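PDB 4FAJ: PrgZ, which acts as a membrane-anchored, extracellular substrate-binding receptor for peptide pheromone in Enterococcus faecalis, probably serving peptide uptake. Local coordinates for residues Gln136-Trp146 with Val183-Ile193. Sequence-based numbering, arbitrary orientation.
Sequences QITASDFVAAW and VKSIGEKTLEI
Trp-146 meets the hairpin with the benzo side of its indole, crossing Val-183 and Ile-193 at about right angles. Val-183 CG2 and Ile-193 CG1 lie at the edge of the ring, in its plane, and CZ3 is 3.7 Å from Ile-193 CD1. With CG anti to its own carbonyl carbon (chi1 -60°), the indole reaches across both strands, while NE1 is hydrogen-bonded to Tyr-211 O. Leu-191 packs against the helix one turn earlier: CD1 sits 3.8 Å from Phe-142 CB, and CD2 lies 4.0 Å from Val-143 CG2. CD1 also touches the near part of the Phe-142 ring, whose far end leads away toward Leu-94 and Pro-213. Nearer the helix start, small side chains allow close approach, and Ala-139 CB rests 3.6 Å from Ser-185 CB. There the turn supplies a polar tie, Ala-139 N donating to Glu-188 O at 2.8 Å, nearly straight at the hydrogen (169°) but from above the carbonyl plane. Water 1 links Ser-140 N to Gly-187 O, and water 2 joins the hydroxyls of Ser-140 and Ser-185. Asp-141 N turns instead to Thr-138 OG1, within the capping box these two residues form. The contact exemplifies an N-capped alpha helix packed on one face of a beta hairpin, here strands 183-186 and 190-194 of a four-stranded antiparallel sheet in this solute-binding protein, with 183-186 outermost.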
# COMPACT_ATOMS: atom_id res chain seq x y z
N GLN A 136 -20.07 -22.91 -2.01
CA GLN A 136 -19.75 -22.45 -0.64
C GLN A 136 -18.26 -22.17 -0.48
O GLN A 136 -17.42 -22.85 -1.08
CB GLN A 136 -20.20 -23.48 0.41
CG GLN A 136 -21.74 -23.56 0.61
CD GLN A 136 -22.33 -22.33 1.35
OE1 GLN A 136 -21.69 -21.75 2.25
NE2 GLN A 136 -23.55 -21.95 0.97
N ILE A 137 -17.94 -21.15 0.31
CA ILE A 137 -16.57 -20.84 0.65
C ILE A 137 -16.24 -21.67 1.88
O ILE A 137 -16.95 -21.58 2.89
CB ILE A 137 -16.37 -19.35 0.98
CG1 ILE A 137 -16.74 -18.46 -0.22
CG2 ILE A 137 -14.92 -19.08 1.39
CD1 ILE A 137 -16.79 -16.98 0.12
N THR A 138 -15.19 -22.48 1.79
CA THR A 138 -14.85 -23.40 2.87
C THR A 138 -13.58 -22.98 3.60
O THR A 138 -12.79 -22.18 3.09
CB THR A 138 -14.63 -24.85 2.37
OG1 THR A 138 -13.44 -24.90 1.60
CG2 THR A 138 -15.83 -25.37 1.54
N ALA A 139 -13.39 -23.54 4.79
CA ALA A 139 -12.18 -23.34 5.55
C ALA A 139 -10.95 -23.81 4.75
O ALA A 139 -9.91 -23.17 4.80
CB ALA A 139 -12.26 -24.08 6.87
N SER A 140 -11.12 -24.91 4.02
CA SER A 140 -10.06 -25.45 3.14
C SER A 140 -9.60 -24.51 2.02
O SER A 140 -8.42 -24.53 1.66
CB SER A 140 -10.51 -26.78 2.53
OG SER A 140 -10.36 -27.80 3.51
N ASP A 141 -10.51 -23.71 1.48
CA ASP A 141 -10.14 -22.61 0.56
C ASP A 141 -9.12 -21.66 1.21
O ASP A 141 -8.15 -21.23 0.55
CB ASP A 141 -11.37 -21.79 0.12
CG ASP A 141 -12.31 -22.55 -0.82
OD1 ASP A 141 -11.84 -23.33 -1.67
OD2 ASP A 141 -13.54 -22.32 -0.72
N PHE A 142 -9.35 -21.29 2.48
CA PHE A 142 -8.42 -20.41 3.19
C PHE A 142 -7.07 -21.08 3.45
O PHE A 142 -6.02 -20.47 3.20
CB PHE A 142 -9.02 -19.88 4.51
CG PHE A 142 -10.04 -18.79 4.32
CD1 PHE A 142 -9.66 -17.46 4.22
CD2 PHE A 142 -11.40 -19.10 4.26
CE1 PHE A 142 -10.60 -16.45 4.05
CE2 PHE A 142 -12.35 -18.09 4.10
CZ PHE A 142 -11.94 -16.77 3.99
N VAL A 143 -7.10 -22.32 3.93
CA VAL A 143 -5.87 -23.07 4.19
C VAL A 143 -4.97 -23.11 2.95
O VAL A 143 -3.79 -22.75 3.02
CB VAL A 143 -6.14 -24.51 4.68
CG1 VAL A 143 -4.86 -25.35 4.65
CG2 VAL A 143 -6.75 -24.51 6.09
N ALA A 144 -5.53 -23.54 1.83
CA ALA A 144 -4.78 -23.62 0.57
C ALA A 144 -4.31 -22.25 0.06
O ALA A 144 -3.21 -22.15 -0.49
CB ALA A 144 -5.61 -24.34 -0.51
N ALA A 145 -5.13 -21.21 0.23
CA ALA A 145 -4.80 -19.86 -0.20
C ALA A 145 -3.57 -19.34 0.53
O ALA A 145 -2.66 -18.79 -0.09
CB ALA A 145 -6.00 -18.89 0.04
N TRP A 146 -3.55 -19.53 1.84
CA TRP A 146 -2.45 -19.03 2.67
C TRP A 146 -1.17 -19.85 2.49
O TRP A 146 -0.07 -19.30 2.50
CB TRP A 146 -2.85 -18.99 4.14
CG TRP A 146 -4.04 -18.10 4.42
CD1 TRP A 146 -4.64 -17.22 3.56
CD2 TRP A 146 -4.74 -17.98 5.66
NE1 TRP A 146 -5.69 -16.60 4.18
CE2 TRP A 146 -5.76 -17.03 5.48
CE3 TRP A 146 -4.60 -18.59 6.91
CZ2 TRP A 146 -6.65 -16.68 6.49
CZ3 TRP A 146 -5.49 -18.23 7.93
CH2 TRP A 146 -6.50 -17.28 7.70
N VAL A 183 -2.03 -23.47 10.20
CA VAL A 183 -3.41 -23.14 9.89
C VAL A 183 -4.09 -24.43 9.47
O VAL A 183 -3.55 -25.18 8.65
CB VAL A 183 -3.49 -22.13 8.73
CG1 VAL A 183 -4.95 -21.83 8.39
CG2 VAL A 183 -2.73 -20.84 9.08
N LYS A 184 -5.26 -24.72 10.05
CA LYS A 184 -6.00 -25.93 9.67
C LYS A 184 -7.52 -25.72 9.67
O LYS A 184 -8.05 -24.89 10.42
CB LYS A 184 -5.63 -27.09 10.60
CG LYS A 184 -6.26 -27.04 11.98
CD LYS A 184 -5.80 -28.21 12.85
CE LYS A 184 -6.45 -28.17 14.22
NZ LYS A 184 -6.15 -29.39 15.02
N SER A 185 -8.20 -26.51 8.84
CA SER A 185 -9.66 -26.60 8.86
C SER A 185 -10.11 -27.65 9.87
O SER A 185 -9.42 -28.65 10.09
CB SER A 185 -10.20 -26.95 7.48
OG SER A 185 -9.57 -28.12 6.98
N ILE A 186 -11.25 -27.40 10.49
CA ILE A 186 -11.97 -28.39 11.28
C ILE A 186 -13.36 -28.43 10.67
O ILE A 186 -14.14 -27.49 10.82
CB ILE A 186 -12.03 -27.99 12.78
CG1 ILE A 186 -10.63 -27.75 13.33
CG2 ILE A 186 -12.72 -29.08 13.58
CD1 ILE A 186 -10.62 -27.02 14.65
N GLY A 187 -13.66 -29.49 9.93
CA GLY A 187 -14.90 -29.54 9.15
C GLY A 187 -14.78 -28.60 7.95
O GLY A 187 -13.67 -28.35 7.47
N GLU A 188 -15.90 -28.08 7.49
CA GLU A 188 -15.92 -27.21 6.31
C GLU A 188 -15.94 -25.72 6.68
O GLU A 188 -15.61 -24.88 5.84
CB GLU A 188 -17.10 -27.56 5.40
CG GLU A 188 -18.36 -26.77 5.71
CD GLU A 188 -19.46 -26.96 4.68
OE1 GLU A 188 -20.00 -28.08 4.58
OE2 GLU A 188 -19.81 -25.97 3.98
N LYS A 189 -16.33 -25.40 7.91
CA LYS A 189 -16.58 -24.00 8.32
C LYS A 189 -15.73 -23.44 9.45
O LYS A 189 -15.91 -22.29 9.81
CB LYS A 189 -18.06 -23.83 8.70
CG LYS A 189 -19.03 -24.05 7.55
CD LYS A 189 -20.46 -23.62 7.90
CE LYS A 189 -21.50 -24.34 7.03
NZ LYS A 189 -22.87 -24.26 7.61
N THR A 190 -14.80 -24.22 10.01
CA THR A 190 -13.98 -23.73 11.12
C THR A 190 -12.51 -23.70 10.74
O THR A 190 -11.99 -24.65 10.15
CB THR A 190 -14.22 -24.55 12.42
OG1 THR A 190 -15.58 -24.41 12.82
CG2 THR A 190 -13.33 -24.06 13.57
N LEU A 191 -11.86 -22.59 11.09
CA LEU A 191 -10.43 -22.39 10.91
C LEU A 191 -9.76 -22.27 12.27
O LEU A 191 -10.27 -21.56 13.15
CB LEU A 191 -10.18 -21.11 10.12
CG LEU A 191 -10.28 -21.15 8.60
CD1 LEU A 191 -10.27 -19.72 8.05
CD2 LEU A 191 -9.13 -21.98 8.01
N GLU A 192 -8.63 -22.95 12.46
CA GLU A 192 -7.79 -22.74 13.65
C GLU A 192 -6.39 -22.31 13.22
O GLU A 192 -5.78 -22.95 12.36
CB GLU A 192 -7.72 -24.01 14.51
CG GLU A 192 -6.89 -23.85 15.78
CD GLU A 192 -6.72 -25.13 16.56
OE1 GLU A 192 -7.74 -25.69 17.02
OE2 GLU A 192 -5.57 -25.59 16.74
N ILE A 193 -5.88 -21.23 13.81
CA ILE A 193 -4.57 -20.66 13.47
C ILE A 193 -3.74 -20.55 14.73
O ILE A 193 -4.26 -20.08 15.76
CB ILE A 193 -4.70 -19.25 12.89
CG1 ILE A 193 -5.62 -19.23 11.66
CG2 ILE A 193 -3.33 -18.64 12.55
CD1 ILE A 193 -6.37 -17.93 11.53
O HOH W 1 -13.01 -27.12 4.49
O HOH W 2 -7.43 -28.06 4.77